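Local coordinates for tautomerase (Bordetella trematum, PDB 6VVR), which belongs to the tautomerase family of the MIF clan and here forms a trimer whose subunits each hold two beta-alpha-beta units, at residues A[5-10]-A[14-19]. Residues are numbered along the deposited sequence; the frame is centred on the assembly and turned at random.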
ATOM      1  N   VAL A   5      -8.495  -1.296  -2.023  1.00 20.80           N
ATOM      2  CA  VAL A   5      -9.069  -1.248  -3.358  1.00 20.78           C
ATOM      3  C   VAL A   5      -9.125   0.200  -3.809  1.00 21.58           C
ATOM      4  O   VAL A   5      -9.486   1.093  -3.033  1.00 24.89           O
ATOM      5  CB  VAL A   5     -10.477  -1.870  -3.374  1.00 25.50           C
ATOM      6  CG1 VAL A   5     -11.001  -1.957  -4.804  1.00 22.62           C
ATOM      7  CG2 VAL A   5     -10.430  -3.224  -2.711  1.00 27.11           C
ATOM      8  N   HIS A   6      -8.799   0.425  -5.076  1.00 18.67           N
ATOM      9  CA  HIS A   6      -8.575   1.761  -5.607  1.00 23.43           C
ATOM     10  C   HIS A   6      -9.347   1.866  -6.909  1.00 21.71           C
ATOM     11  O   HIS A   6      -9.074   1.107  -7.839  1.00 21.63           O
ATOM     12  CB  HIS A   6      -7.074   1.989  -5.818  1.00 21.79           C
ATOM     13  CG  HIS A   6      -6.262   1.703  -4.592  1.00 23.63           C
ATOM     14  ND1 HIS A   6      -5.873   2.691  -3.713  1.00 23.72           N
ATOM     15  CD2 HIS A   6      -5.801   0.536  -4.076  1.00 23.87           C
ATOM     16  CE1 HIS A   6      -5.190   2.149  -2.719  1.00 25.73           C
ATOM     17  NE2 HIS A   6      -5.135   0.842  -2.914  1.00 23.82           N
ATOM     18  N   ILE A   7     -10.344   2.753  -6.955  1.00 21.81           N
ATOM     19  CA  ILE A   7     -11.254   2.835  -8.093  1.00 20.27           C
ATOM     20  C   ILE A   7     -11.415   4.294  -8.489  1.00 20.43           C
ATOM     21  O   ILE A   7     -11.070   5.211  -7.745  1.00 22.42           O
ATOM     22  CB  ILE A   7     -12.633   2.201  -7.808  1.00 20.41           C
ATOM     23  CG1 ILE A   7     -13.357   2.949  -6.698  1.00 21.28           C
ATOM     24  CG2 ILE A   7     -12.484   0.731  -7.447  1.00 21.19           C
ATOM     25  CD1 ILE A   7     -14.798   2.488  -6.505  1.00 25.69           C
ATOM     26  N   MET A   8     -11.940   4.496  -9.691  1.00 23.57           N
ATOM     27  CA  MET A   8     -12.213   5.839 -10.167  1.00 25.29           C
ATOM     28  C   MET A   8     -13.447   6.393  -9.466  1.00 26.18           C
ATOM     29  O   MET A   8     -14.381   5.653  -9.135  1.00 26.69           O
ATOM     30  CB  MET A   8     -12.435   5.842 -11.683  1.00 25.97           C
ATOM     31  CG  MET A   8     -11.298   5.230 -12.489  1.00 26.44           C
ATOM     32  SD  MET A   8      -9.717   5.945 -12.023  1.00 27.59           S
ATOM     33  CE  MET A   8      -9.923   7.647 -12.526  1.00 28.38           C
ATOM     34  N   GLN A   9     -13.436   7.702  -9.230  1.00 25.38           N
ATOM     35  CA  GLN A   9     -14.649   8.401  -8.824  1.00 30.94           C
ATOM     36  C   GLN A   9     -15.755   8.162  -9.844  1.00 30.19           C
ATOM     37  O   GLN A   9     -15.502   7.983 -11.036  1.00 32.23           O
ATOM     38  CB  GLN A   9     -14.394   9.906  -8.709  1.00 32.00           C
ATOM     39  CG  GLN A   9     -13.637  10.355  -7.478  1.00 35.71           C
ATOM     40  CD  GLN A   9     -13.453  11.864  -7.446  1.00 38.55           C
ATOM     41  OE1 GLN A   9     -13.947  12.577  -8.321  1.00 42.23           O
ATOM     42  NE2 GLN A   9     -12.730  12.354  -6.446  1.00 37.49           N
ATOM     43  N   GLY A  10     -16.995   8.173  -9.377  1.00 31.91           N
ATOM     44  CA  GLY A  10     -18.133   8.140 -10.272  1.00 34.73           C
ATOM     45  C   GLY A  10     -19.092   6.995 -10.066  1.00 32.77           C
ATOM     46  O   GLY A  10     -20.191   7.027 -10.642  1.00 36.27           O
ATOM     47  N   ALA A  14     -24.191   2.501  -3.694  1.00 31.15           N
ATOM     48  CA  ALA A  14     -24.736   1.152  -3.801  1.00 32.89           C
ATOM     49  C   ALA A  14     -23.840   0.259  -4.649  1.00 29.52           C
ATOM     50  O   ALA A  14     -23.643  -0.922  -4.332  1.00 29.30           O
ATOM     51  CB  ALA A  14     -26.147   1.199  -4.384  1.00 36.68           C
ATOM     52  N   ALA A  15     -23.294   0.801  -5.736  1.00 28.48           N
ATOM     53  CA  ALA A  15     -22.372   0.029  -6.559  1.00 26.46           C
ATOM     54  C   ALA A  15     -21.095  -0.295  -5.791  1.00 27.62           C
ATOM     55  O   ALA A  15     -20.571  -1.414  -5.881  1.00 27.04           O
ATOM     56  CB  ALA A  15     -22.051   0.802  -7.839  1.00 30.37           C
ATOM     57  N   LYS A  16     -20.593   0.670  -5.016  1.00 28.92           N
ATOM     58  CA  LYS A  16     -19.382   0.444  -4.234  1.00 28.79           C
ATOM     59  C   LYS A  16     -19.633  -0.537  -3.089  1.00 28.54           C
ATOM     60  O   LYS A  16     -18.760  -1.354  -2.759  1.00 25.27           O
ATOM     61  CB  LYS A  16     -18.850   1.789  -3.726  1.00 26.83           C
ATOM     62  CG  LYS A  16     -18.267   2.678  -4.848  1.00 27.64           C
ATOM     63  CD  LYS A  16     -17.607   3.944  -4.314  1.00 33.24           C
ATOM     64  CE  LYS A  16     -18.626   4.938  -3.775  1.00 38.48           C
ATOM     65  NZ  LYS A  16     -17.947   6.128  -3.153  1.00 39.27           N
ATOM     66  N   THR A  17     -20.820  -0.476  -2.476  1.00 26.61           N
ATOM     67  CA  THR A  17     -21.206  -1.485  -1.489  1.00 30.45           C
ATOM     68  C   THR A  17     -21.152  -2.885  -2.078  1.00 29.64           C
ATOM     69  O   THR A  17     -20.598  -3.810  -1.466  1.00 26.07           O
ATOM     70  CB  THR A  17     -22.617  -1.203  -0.973  1.00 27.20           C
ATOM     71  OG1 THR A  17     -22.613   0.009  -0.220  1.00 30.31           O
ATOM     72  CG2 THR A  17     -23.110  -2.347  -0.105  1.00 32.74           C
ATOM     73  N   ALA A  18     -21.758  -3.070  -3.250  1.00 27.83           N
ATOM     74  CA  ALA A  18     -21.765  -4.383  -3.881  1.00 29.11           C
ATOM     75  C   ALA A  18     -20.360  -4.833  -4.229  1.00 25.46           C
ATOM     76  O   ALA A  18     -20.053  -6.027  -4.139  1.00 27.85           O
ATOM     77  CB  ALA A  18     -22.644  -4.364  -5.133  1.00 29.94           C
ATOM     78  N   LEU A  19     -19.492  -3.892  -4.608  1.00 27.59           N
ATOM     79  CA  LEU A  19     -18.111  -4.247  -4.914  1.00 28.12           C
ATOM     80  C   LEU A  19     -17.419  -4.837  -3.690  1.00 23.89           C
ATOM     81  O   LEU A  19     -16.777  -5.887  -3.773  1.00 26.22           O
ATOM     82  CB  LEU A  19     -17.359  -3.014  -5.424  1.00 25.53           C
ATOM     83  CG  LEU A  19     -15.830  -3.152  -5.484  1.00 26.06           C
ATOM     84  CD1 LEU A  19     -15.420  -4.173  -6.552  1.00 27.34           C
ATOM     85  CD2 LEU A  19     -15.152  -1.813  -5.732  1.00 27.20           C
TER
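The first beta-alpha-beta unit of the tautomerase fold runs from strand 2-8 through helix 13-31 to strand 39-45, and in this contact Ile-7 and Val-5 of its first strand meet Lys-16 and Leu-19 of its helix. The chain reverses between the two elements, and the axes of strand 5-8 and helix 14-19 run roughly antiparallel (151°), 11.8 Å apart. Beta-branched Val-5 and Ile-7 suit the strand, and they meet Leu-19 and the lysine chain reaching in from the helix. Ile-7 carries CG1 between its backbone N and carbonyl carbon (chi1 64°), and the extended end brings CD1 to 3.8 Å from CD of Lys-16. Its other branch, CG2, meets Leu-19 CD2 tip to tip at 4.1 Å. The same leucine methyl lies 4.3 Å from Val-5 CG1; the branched apolar end of Leu-19 fits a buried place between strand 2-8 and helix 73-91, where it packs on Val-87 and Leu-91. Lys-16 suits the border of this core: its chain bends at chi3 (-71°), and NZ forms a salt bridge with Glu-44 on strand 39-45. Only carbon atoms touch between the two segments, so the contact rests on apolar packing, with the lysine lending methylenes to the hydrophobic layer and its charge to the neighbouring strand.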